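Local coordinates for cobalamin biosynthesis protein CobN (Mycobacterium tuberculosis, PDB 7C6O) that serves as the large, catalytic subunit of cobaltochelatase, which inserts cobalt into the corrin ring during cobalamin biosynthesis, probably with partner subunits, at residues 188-193 / 243-248; 181-186 / 219-224; 322-327 / 347-352; 285-290 / 301-306. All coordinates share one frame; numbering follows the deposited sequence.

Overall arrangement
Interaction 2 opens first along the chain, the loop 181-186 folding back on 219-224, where strand 221-227 begins. Before it closes, interaction 1 opens at 188-193 and runs on to 243-248, so the two cross; strand 190-196 ends up between 221-227 and 246-249, bonded to both. Interactions 4 and 3 then follow in series. Interaction 4 closes the short excursion from strand 283-289 to the start of helix 305-313, and interaction 3 lays helix 343-361 over strand 321-331. All four reach one mixed sheet, whose five parallel strands run in the order 221-227, 190-196, 246-249, 283-289, 321-331, a 2-1-3-4-5 order as in flavodoxin-like folds.

Interaction 1. Residues 188-193 / 243-248; sequences GPTIAV and GADAMV
Ile191, Ala192 and Val193 pair in parallel with Ala246, Met247 and Val248, the strand axes approaching to 4.6 Å at 30°. Ala192 is held through both its polar backbone atoms, its N giving to Ala246 O at 2.9 Å and its O taking Val248 N at 2.8 Å. At the strand entrance the pattern changes. Thr190 O accepts Asp245 N at 2.7 Å and, weakly, Ala246 N. The carboxylate of Asp245, with CG set beside its own backbone N (chi1 -60°), reaches across so that OD2 takes Thr190 N at 2.8 Å through its anti lone pair; CB and CA of Pro189 lie close by. On one face of the sheet Ile191 CD1 lies 3.8 Å from Ala246 CB, and Ile191 CG2 meets Val248, the Ile191 and Val248 side chains crossing at a slant. This face lies under helices 206-217 and 343-361. On the other, Ala192 CB touches Ala244 CB at 3.9 Å and Met247 CG, with Leu241 of helix 235-241 above, so helices pack on both faces as in a doubly wound alpha/beta domain. Asp245, still in the loop, thus bonds both N and O of Thr190, its carboxylate standing in for a backbone carbonyl, and the N-H donated to OD2 would be expected to favour the charged carboxylate.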
loop_
_atom_site.group_PDB
_atom_site.type_symbol
_atom_site.label_atom_id
_atom_site.label_comp_id
_atom_site.label_asym_id
_atom_site.label_seq_id
_atom_site.Cartn_x
_atom_site.Cartn_y
_atom_site.Cartn_z
ATOM N N GLY A 188 18.139 26.276 -16.226
ATOM C CA GLY A 188 17.080 25.303 -16.117
ATOM C C GLY A 188 15.968 25.751 -15.192
ATOM O O GLY A 188 15.853 26.931 -14.841
ATOM N N PRO A 189 15.125 24.810 -14.775
ATOM C CA PRO A 189 14.005 25.165 -13.898
ATOM C C PRO A 189 14.478 25.531 -12.501
ATOM O O PRO A 189 15.533 25.091 -12.035
ATOM C CB PRO A 189 13.154 23.891 -13.879
ATOM C CG PRO A 189 14.132 22.795 -14.138
ATOM C CD PRO A 189 15.152 23.371 -15.086
ATOM N N THR A 190 13.677 26.353 -11.832
ATOM C CA THR A 190 13.964 26.787 -10.471
ATOM C C THR A 190 13.408 25.757 -9.493
ATOM O O THR A 190 12.201 25.494 -9.482
ATOM C CB THR A 190 13.363 28.165 -10.208
ATOM O OG1 THR A 190 13.993 29.126 -11.061
ATOM C CG2 THR A 190 13.570 28.570 -8.757
ATOM N N ILE A 191 14.287 25.180 -8.679
ATOM C CA ILE A 191 13.927 24.125 -7.739
ATOM C C ILE A 191 14.060 24.692 -6.333
ATOM O O ILE A 191 15.173 24.953 -5.862
ATOM C CB ILE A 191 14.803 22.878 -7.917
ATOM C CG1 ILE A 191 14.787 22.412 -9.375
ATOM C CG2 ILE A 191 14.346 21.766 -6.981
ATOM C CD1 ILE A 191 13.406 22.094 -9.909
ATOM N N ALA A 192 12.932 24.884 -5.658
ATOM C CA ALA A 192 12.973 25.326 -4.273
ATOM C C ALA A 192 13.371 24.169 -3.365
ATOM O O ALA A 192 13.004 23.017 -3.607
ATOM C CB ALA A 192 11.615 25.887 -3.851
ATOM N N VAL A 193 14.144 24.477 -2.326
ATOM C CA VAL A 193 14.518 23.511 -1.296
ATOM C C VAL A 193 14.052 24.067 0.044
ATOM O O VAL A 193 14.583 25.076 0.525
ATOM C CB VAL A 193 16.027 23.229 -1.283
ATOM C CG1 VAL A 193 16.365 22.194 -0.214
ATOM C CG2 VAL A 193 16.481 22.751 -2.652
ATOM N N GLY A 243 7.770 31.593 -7.730
ATOM C CA GLY A 243 8.837 31.568 -8.705
ATOM C C GLY A 243 9.489 30.223 -8.913
ATOM O O GLY A 243 10.393 30.103 -9.746
ATOM N N ALA A 244 9.057 29.199 -8.185
ATOM C CA ALA A 244 9.639 27.872 -8.296
ATOM C C ALA A 244 8.872 27.032 -9.306
ATOM O O ALA A 244 7.653 27.154 -9.448
ATOM C CB ALA A 244 9.644 27.166 -6.938
ATOM N N ASP A 245 9.605 26.175 -10.013
ATOM C CA ASP A 245 9.002 25.201 -10.913
ATOM C C ASP A 245 8.764 23.856 -10.242
ATOM O O ASP A 245 7.975 23.053 -10.751
ATOM C CB ASP A 245 9.888 25.018 -12.145
ATOM C CG ASP A 245 10.074 26.307 -12.912
ATOM O OD1 ASP A 245 9.054 26.889 -13.339
ATOM O OD2 ASP A 245 11.231 26.754 -13.068
ATOM N N ALA A 246 9.426 23.600 -9.118
ATOM C CA ALA A 246 9.199 22.410 -8.313
ATOM C C ALA A 246 9.800 22.661 -6.938
ATOM O O ALA A 246 10.666 23.525 -6.772
ATOM C CB ALA A 246 9.809 21.159 -8.958
ATOM N N MET A 247 9.328 21.899 -5.955
ATOM C CA MET A 247 9.770 22.027 -4.571
ATOM C C MET A 247 10.270 20.687 -4.060
ATOM O O MET A 247 9.564 19.679 -4.166
ATOM C CB MET A 247 8.638 22.498 -3.655
ATOM C CG MET A 247 8.104 23.883 -3.912
ATOM S SD MET A 247 6.638 24.157 -2.892
ATOM C CE MET A 247 7.331 23.914 -1.258
ATOM N N VAL A 248 11.471 20.681 -3.487
ATOM C CA VAL A 248 11.936 19.580 -2.649
ATOM C C VAL A 248 11.778 20.018 -1.199
ATOM O O VAL A 248 12.362 21.023 -0.780
ATOM C CB VAL A 248 13.392 19.201 -2.955
ATOM C CG1 VAL A 248 13.828 18.059 -2.054
ATOM C CG2 VAL A 248 13.553 18.817 -4.417
#

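Interaction 2. Residues 181-186 / 219-224; sequences RPDAGK and GGRPLP
Arg221 reaches from the start of its strand to Asp183 and Lys186 in the loop 181-186. CG leaves CB beside the backbone N and passes 3.3 Å from Lys186 O, and CD follows at 3.2 Å from the same oxygen. A bend at chi3 (58°) then curls the chain round that oxygen, keeping NE and CZ near it and bringing NH1 back to Lys186 O at 2.7 Å, a bond in the carbonyl plane and in the guanidinium plane. NH1 also has a weak bond to Asp183 OD1. NH2 makes the firmer half of the salt bridge, 3.0 Å from Asp183 OD2, which it meets on the syn side but out of the carboxylate plane, the two flat groups being turned 54° apart. OD1 in turn accepts Gly185 N at 2.8 Å, an Asx turn that fixes the carboxylate on the loop. Lys186 lays CB 3.4 Å from Gly220 O, next to Gly219, the Schellman residue that ends helix 206-217; CB and CG cover this oxygen, which no partner satisfies. At the far end Arg181 NH1 lies 3.5 Å from Pro222 CG and shares a water with Pro222 O, while its guanidinium pairs with Glu209 and Glu216 of that helix. The loop is therefore bound to both the helix and the strand of the beta-alpha-beta crossover 190-227. Its grip is largely polar, one salt bridge and the Lys186 O bond on Arg221 with a water bridge at Arg181, and the two loop acceptors together hold the Arg221 guanidinium against rotation.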
loop_
_atom_site.group_PDB
_atom_site.type_symbol
_atom_site.label_atom_id
_atom_site.label_comp_id
_atom_site.label_asym_id
_atom_site.label_seq_id
_atom_site.Cartn_x
_atom_site.Cartn_y
_atom_site.Cartn_z
ATOM N N ARG A 181 23.448 32.190 -1.601
ATOM C CA ARG A 181 24.476 31.458 -2.322
ATOM C C ARG A 181 24.801 32.221 -3.595
ATOM O O ARG A 181 23.958 32.972 -4.099
ATOM C CB ARG A 181 24.016 30.036 -2.685
ATOM C CG ARG A 181 23.554 29.195 -1.508
ATOM C CD ARG A 181 22.975 27.864 -1.973
ATOM N NE ARG A 181 23.989 26.989 -2.556
ATOM C CZ ARG A 181 24.152 26.788 -3.860
ATOM N NH1 ARG A 181 23.363 27.395 -4.737
ATOM N NH2 ARG A 181 25.105 25.972 -4.289
ATOM N N PRO A 182 26.005 32.056 -4.135
ATOM C CA PRO A 182 26.318 32.683 -5.421
ATOM C C PRO A 182 25.460 32.104 -6.532
ATOM O O PRO A 182 25.100 30.925 -6.522
ATOM C CB PRO A 182 27.800 32.349 -5.635
ATOM C CG PRO A 182 28.311 31.924 -4.299
ATOM C CD PRO A 182 27.150 31.304 -3.595
ATOM N N ASP A 183 25.125 32.957 -7.495
ATOM C CA ASP A 183 24.357 32.534 -8.662
ATOM C C ASP A 183 25.305 31.869 -9.651
ATOM O O ASP A 183 26.184 32.527 -10.218
ATOM C CB ASP A 183 23.645 33.727 -9.293
ATOM C CG ASP A 183 22.598 33.314 -10.313
ATOM O OD1 ASP A 183 22.718 32.220 -10.901
ATOM O OD2 ASP A 183 21.646 34.093 -10.527
ATOM N N ALA A 184 25.128 30.564 -9.862
ATOM C CA ALA A 184 25.953 29.827 -10.809
ATOM C C ALA A 184 25.582 30.105 -12.258
ATOM O O ALA A 184 26.310 29.676 -13.159
ATOM C CB ALA A 184 25.860 28.325 -10.535
ATOM N N GLY A 185 24.474 30.804 -12.503
ATOM C CA GLY A 185 24.092 31.157 -13.855
ATOM C C GLY A 185 23.434 30.057 -14.653
ATOM O O GLY A 185 23.473 30.100 -15.886
ATOM N N LYS A 186 22.835 29.068 -13.995
ATOM C CA LYS A 186 22.140 28.009 -14.709
ATOM C C LYS A 186 20.824 28.529 -15.286
ATOM O O LYS A 186 20.232 29.491 -14.790
ATOM C CB LYS A 186 21.882 26.819 -13.786
ATOM C CG LYS A 186 23.140 26.246 -13.151
ATOM C CD LYS A 186 24.090 25.695 -14.204
ATOM C CE LYS A 186 25.376 25.188 -13.573
ATOM N NZ LYS A 186 26.286 24.565 -14.572
ATOM N N GLY A 219 21.577 21.186 -13.892
ATOM C CA GLY A 219 21.213 22.303 -14.735
ATOM C C GLY A 219 20.125 23.196 -14.187
ATOM O O GLY A 219 19.699 24.124 -14.888
ATOM N N GLY A 220 19.663 22.956 -12.956
ATOM C CA GLY A 220 18.602 23.755 -12.381
ATOM C C GLY A 220 19.110 24.933 -11.563
ATOM O O GLY A 220 20.307 25.096 -11.326
ATOM N N ARG A 221 18.164 25.764 -11.135
ATOM C CA ARG A 221 18.454 26.933 -10.313
ATOM C C ARG A 221 17.923 26.697 -8.907
ATOM O O ARG A 221 16.701 26.748 -8.698
ATOM C CB ARG A 221 17.829 28.191 -10.920
ATOM C CG ARG A 221 18.327 28.521 -12.324
ATOM C CD ARG A 221 17.666 29.777 -12.882
ATOM N NE ARG A 221 17.887 30.938 -12.024
ATOM C CZ ARG A 221 19.004 31.659 -12.010
ATOM N NH1 ARG A 221 20.016 31.343 -12.809
ATOM N NH2 ARG A 221 19.113 32.698 -11.193
ATOM N N PRO A 222 18.778 26.435 -7.921
ATOM C CA PRO A 222 18.280 26.120 -6.577
ATOM C C PRO A 222 17.807 27.361 -5.835
ATOM O O PRO A 222 18.421 28.429 -5.902
ATOM C CB PRO A 222 19.499 25.495 -5.888
ATOM C CG PRO A 222 20.668 26.101 -6.588
ATOM C CD PRO A 222 20.245 26.330 -8.013
ATOM N N LEU A 223 16.695 27.207 -5.119
ATOM C CA LEU A 223 16.110 28.272 -4.305
ATOM C C LEU A 223 15.926 27.730 -2.894
ATOM O O LEU A 223 14.831 27.282 -2.523
ATOM C CB LEU A 223 14.788 28.763 -4.903
ATOM C CG LEU A 223 13.992 29.822 -4.135
ATOM C CD1 LEU A 223 14.824 31.070 -3.887
ATOM C CD2 LEU A 223 12.710 30.166 -4.877
ATOM N N PRO A 224 16.987 27.731 -2.084
ATOM C CA PRO A 224 16.876 27.202 -0.715
ATOM C C PRO A 224 16.162 28.188 0.198
ATOM O O PRO A 224 16.560 29.349 0.316
ATOM C CB PRO A 224 18.336 27.004 -0.292
ATOM C CG PRO A 224 19.094 27.997 -1.110
ATOM C CD PRO A 224 18.371 28.105 -2.425
HETATM O O HOH W 1 20.972 29.160 -4.592
#

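Interaction 3. Residues 322-327 / 347-352; sequences ITVPFS and ARVAGL
Val349 CG2 is the methyl around which strand 322-327 packs against helix 347-352. Val324 CG2 lies 3.6 Å from it, the two valine side chains lying alongside and pointing opposite ways. Thr323 OG1 is 3.8 Å from Val349 CG2, its side chain crossing that of Val349 at about a right angle, and Phe326 CB is 4.0 Å from Val349 CG2. In Val324, CG1 lies anti to the carbonyl carbon (chi1 -57°), which puts CG2 between backbone N and carbonyl carbon, facing the helix. One turn further along the helix, Leu352 CD1 rests 3.9 Å from Thr323 CB and also touches CG2. The Thr323 hydroxyl, though it lies beside a methyl, is satisfied by its bond to Gln285 O on the neighbouring strand. Strands 321-331 and 337-341 form a beta hairpin leading into helix 343-361, which covers one face of the mixed, flavodoxin-like sheet; the axes of 322-327 and 347-352 come within 8.1 Å, their directions 147° apart and so roughly antiparallel. Val349 CG1 also reaches Val248 CG1, two strands away in the sheet, at 3.8 Å. Arg348 marks the looser, partly exposed flank. Just the aliphatic base of its side chain takes part, CG lying 3.8 Å from Val324 CG2; bends at chi2 and chi3 then carry the guanidinium off to salt bridges with Asp578 and Asp583.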
loop_
_atom_site.group_PDB
_atom_site.type_symbol
_atom_site.label_atom_id
_atom_site.label_comp_id
_atom_site.label_asym_id
_atom_site.label_seq_id
_atom_site.Cartn_x
_atom_site.Cartn_y
_atom_site.Cartn_z
ATOM N N ILE A 322 7.231 10.900 -3.034
ATOM C CA ILE A 322 8.219 10.307 -2.136
ATOM C C ILE A 322 9.456 9.941 -2.948
ATOM O O ILE A 322 9.369 9.168 -3.908
ATOM C CB ILE A 322 7.644 9.075 -1.419
ATOM C CG1 ILE A 322 6.334 9.427 -0.704
ATOM C CG2 ILE A 322 8.663 8.490 -0.453
ATOM C CD1 ILE A 322 6.473 10.516 0.331
ATOM N N THR A 323 10.608 10.479 -2.573
ATOM C CA THR A 323 11.861 10.200 -3.273
ATOM C C THR A 323 12.767 9.359 -2.369
ATOM O O THR A 323 12.327 8.294 -1.917
ATOM C CB THR A 323 12.501 11.498 -3.759
ATOM O OG1 THR A 323 13.083 12.208 -2.654
ATOM C CG2 THR A 323 11.466 12.384 -4.453
ATOM N N VAL A 324 14.013 9.759 -2.137
ATOM C CA VAL A 324 15.010 8.907 -1.490
ATOM C C VAL A 324 15.721 9.710 -0.403
ATOM O O VAL A 324 15.562 10.938 -0.348
ATOM C CB VAL A 324 16.005 8.351 -2.526
ATOM C CG1 VAL A 324 15.273 7.585 -3.625
ATOM C CG2 VAL A 324 16.856 9.468 -3.118
ATOM N N PRO A 325 16.507 9.081 0.477
ATOM C CA PRO A 325 17.223 9.855 1.505
ATOM C C PRO A 325 18.501 10.463 0.947
ATOM O O PRO A 325 19.350 9.754 0.403
ATOM C CB PRO A 325 17.537 8.816 2.590
ATOM C CG PRO A 325 16.815 7.553 2.181
ATOM C CD PRO A 325 16.663 7.635 0.700
ATOM N N PHE A 326 18.642 11.783 1.082
ATOM C CA PHE A 326 19.860 12.455 0.651
ATOM C C PHE A 326 20.717 12.959 1.806
ATOM O O PHE A 326 21.820 13.457 1.560
ATOM C CB PHE A 326 19.532 13.628 -0.287
ATOM C CG PHE A 326 18.951 14.828 0.407
ATOM C CD1 PHE A 326 17.597 14.899 0.682
ATOM C CD2 PHE A 326 19.761 15.898 0.765
ATOM C CE1 PHE A 326 17.059 16.006 1.311
ATOM C CE2 PHE A 326 19.228 17.008 1.396
ATOM C CZ PHE A 326 17.877 17.064 1.670
ATOM N N SER A 327 20.247 12.850 3.048
ATOM C CA SER A 327 21.058 13.216 4.201
ATOM C C SER A 327 20.676 12.324 5.371
ATOM O O SER A 327 19.592 11.735 5.400
ATOM C CB SER A 327 20.900 14.696 4.574
ATOM O OG SER A 327 19.636 14.951 5.152
ATOM N N ALA A 347 22.062 13.712 -6.041
ATOM C CA ALA A 347 21.870 13.748 -7.486
ATOM C C ALA A 347 20.546 13.109 -7.887
ATOM O O ALA A 347 19.878 13.583 -8.814
ATOM C CB ALA A 347 23.039 13.053 -8.186
ATOM N N ARG A 348 20.150 12.034 -7.204
ATOM C CA ARG A 348 18.873 11.396 -7.510
ATOM C C ARG A 348 17.707 12.309 -7.155
ATOM O O ARG A 348 16.762 12.456 -7.938
ATOM C CB ARG A 348 18.758 10.060 -6.775
ATOM C CG ARG A 348 17.390 9.399 -6.899
ATOM C CD ARG A 348 17.141 8.838 -8.299
ATOM N NE ARG A 348 17.988 7.683 -8.590
ATOM C CZ ARG A 348 18.949 7.665 -9.510
ATOM N NH1 ARG A 348 19.188 8.739 -10.250
ATOM N NH2 ARG A 348 19.669 6.566 -9.696
ATOM N N VAL A 349 17.751 12.932 -5.974
ATOM C CA VAL A 349 16.690 13.860 -5.586
ATOM C C VAL A 349 16.669 15.059 -6.525
ATOM O O VAL A 349 15.609 15.469 -7.015
ATOM C CB VAL A 349 16.861 14.300 -4.121
ATOM C CG1 VAL A 349 15.806 15.338 -3.761
ATOM C CG2 VAL A 349 16.770 13.103 -3.189
ATOM N N ALA A 350 17.843 15.639 -6.790
ATOM C CA ALA A 350 17.921 16.778 -7.699
ATOM C C ALA A 350 17.466 16.397 -9.101
ATOM O O ALA A 350 16.731 17.152 -9.750
ATOM C CB ALA A 350 19.347 17.329 -7.734
ATOM N N GLY A 351 17.893 15.229 -9.585
ATOM C CA GLY A 351 17.483 14.795 -10.911
ATOM C C GLY A 351 15.984 14.599 -11.013
ATOM O O GLY A 351 15.350 15.055 -11.968
ATOM N N LEU A 352 15.395 13.927 -10.021
ATOM C CA LEU A 352 13.946 13.748 -10.006
ATOM C C LEU A 352 13.221 15.088 -10.013
ATOM O O LEU A 352 12.233 15.262 -10.736
ATOM C CB LEU A 352 13.529 12.926 -8.789
ATOM C CG LEU A 352 13.833 11.428 -8.835
ATOM C CD1 LEU A 352 13.650 10.808 -7.456
ATOM C CD2 LEU A 352 12.933 10.745 -9.851
#

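Interaction 4. Residues 285-290 / 301-306; sequences QGLCLT and DGLSPL
Leu289 touches one flat group, the peptide carbonyl of Gly302: its CD1 sits off the oxygen end, to one side of the peptide plane, 3.6 Å from Gly302 O; no aromatic ring takes part. The other methyl of Leu289, CD2, packs against Leu303, 3.6 Å from CG and 3.7 Å from CD1, the two leucines crossing at about a right angle. Leu287 CD1 adds a longer touch to Leu303 CD2 at 4.2 Å. Leu303 thus packs against the end of strand 283-289, with Val308 and Val312 of helix 305-313 beside it. The next pair is polar. Thr290 OG1, set between its backbone N and carbonyl carbon (chi1 62°), turns toward Ser304 OG, 4.1 Å away, and the two share a water. Ser304 is the N-cap of helix 305-313, its OG accepting the backbone N of Asp307, and the Asp307 carboxylate bonds to Thr290 OG1. Leu306 CD2 brushes Thr290 OG1 at 3.8 Å. Where strand end meets helix start, Leu287, Leu289 and Leu303 are therefore buried, the hydroxyls, water and Leu306 lie toward the surface, and the capped helix N terminus would probably stabilise the negative charge of Asp307.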
loop_
_atom_site.group_PDB
_atom_site.type_symbol
_atom_site.label_atom_id
_atom_site.label_comp_id
_atom_site.label_asym_id
_atom_site.label_seq_id
_atom_site.Cartn_x
_atom_site.Cartn_y
_atom_site.Cartn_z
ATOM N N GLN A 285 9.220 14.968 -1.541
ATOM C CA GLN A 285 9.807 14.790 -0.218
ATOM C C GLN A 285 11.218 14.236 -0.371
ATOM O O GLN A 285 11.403 13.081 -0.771
ATOM C CB GLN A 285 8.953 13.862 0.641
ATOM C CG GLN A 285 9.359 13.853 2.109
ATOM C CD GLN A 285 8.738 14.999 2.889
ATOM O OE1 GLN A 285 7.614 15.407 2.611
ATOM N NE2 GLN A 285 9.469 15.523 3.868
ATOM N N GLY A 286 12.216 15.063 -0.071
ATOM C CA GLY A 286 13.579 14.586 0.028
ATOM C C GLY A 286 13.836 14.098 1.435
ATOM O O GLY A 286 13.759 14.879 2.387
ATOM N N LEU A 287 14.126 12.810 1.589
ATOM C CA LEU A 287 14.175 12.212 2.914
ATOM C C LEU A 287 15.472 12.586 3.624
ATOM O O LEU A 287 16.557 12.534 3.035
ATOM C CB LEU A 287 14.028 10.695 2.817
ATOM C CG LEU A 287 12.790 10.197 2.061
ATOM C CD1 LEU A 287 12.786 8.681 1.982
ATOM C CD2 LEU A 287 11.505 10.705 2.709
ATOM N N CYS A 288 15.350 12.982 4.886
ATOM C CA CYS A 288 16.482 13.298 5.754
ATOM C C CYS A 288 16.336 12.407 6.981
ATOM O O CYS A 288 15.600 12.743 7.912
ATOM C CB CYS A 288 16.497 14.774 6.132
ATOM S SG CYS A 288 16.624 15.890 4.727
ATOM N N LEU A 289 17.027 11.272 6.978
ATOM C CA LEU A 289 16.785 10.262 7.995
ATOM C C LEU A 289 17.292 10.724 9.354
ATOM O O LEU A 289 18.356 11.341 9.466
ATOM C CB LEU A 289 17.450 8.943 7.608
ATOM C CG LEU A 289 17.034 8.379 6.249
ATOM C CD1 LEU A 289 17.446 6.922 6.126
ATOM C CD2 LEU A 289 15.537 8.539 6.032
ATOM N N THR A 290 16.510 10.432 10.392
ATOM C CA THR A 290 16.932 10.652 11.770
ATOM C C THR A 290 17.752 9.492 12.314
ATOM O O THR A 290 17.843 9.315 13.534
ATOM C CB THR A 290 15.714 10.900 12.664
ATOM O OG1 THR A 290 14.869 9.745 12.657
ATOM C CG2 THR A 290 14.926 12.094 12.161
ATOM N N ASP A 301 16.052 -2.621 5.874
ATOM C CA ASP A 301 15.081 -1.825 6.620
ATOM C C ASP A 301 15.518 -0.369 6.521
ATOM O O ASP A 301 16.226 0.151 7.385
ATOM C CB ASP A 301 15.014 -2.303 8.066
ATOM C CG ASP A 301 13.865 -1.693 8.832
ATOM O OD1 ASP A 301 13.009 -1.030 8.208
ATOM O OD2 ASP A 301 13.822 -1.882 10.065
ATOM N N GLY A 302 15.075 0.301 5.454
ATOM C CA GLY A 302 15.676 1.572 5.081
ATOM C C GLY A 302 15.407 2.696 6.066
ATOM O O GLY A 302 16.311 3.467 6.401
ATOM N N LEU A 303 14.169 2.815 6.532
ATOM C CA LEU A 303 13.773 3.903 7.415
ATOM C C LEU A 303 13.347 3.359 8.769
ATOM O O LEU A 303 12.767 2.274 8.870
ATOM C CB LEU A 303 12.621 4.728 6.816
ATOM C CG LEU A 303 12.971 5.959 5.975
ATOM C CD1 LEU A 303 13.803 5.569 4.759
ATOM C CD2 LEU A 303 11.694 6.682 5.552
ATOM N N SER A 304 13.639 4.133 9.814
ATOM C CA SER A 304 13.107 3.835 11.130
ATOM C C SER A 304 11.585 3.950 11.102
ATOM O O SER A 304 11.023 4.655 10.260
ATOM C CB SER A 304 13.682 4.797 12.165
ATOM O OG SER A 304 13.161 6.099 11.963
ATOM N N PRO A 305 10.893 3.265 12.017
ATOM C CA PRO A 305 9.430 3.436 12.096
ATOM C C PRO A 305 8.996 4.885 12.252
ATOM O O PRO A 305 7.960 5.277 11.698
ATOM C CB PRO A 305 9.054 2.583 13.317
ATOM C CG PRO A 305 10.111 1.521 13.358
ATOM C CD PRO A 305 11.379 2.215 12.930
ATOM N N LEU A 306 9.764 5.699 12.982
ATOM C CA LEU A 306 9.433 7.117 13.095
ATOM C C LEU A 306 9.509 7.811 11.741
ATOM O O LEU A 306 8.632 8.613 11.392
ATOM C CB LEU A 306 10.367 7.800 14.096
ATOM C CG LEU A 306 10.520 9.317 13.939
ATOM C CD1 LEU A 306 9.235 10.047 14.315
ATOM C CD2 LEU A 306 11.701 9.836 14.751
HETATM O O HOH W 2 14.910 7.507 13.683
#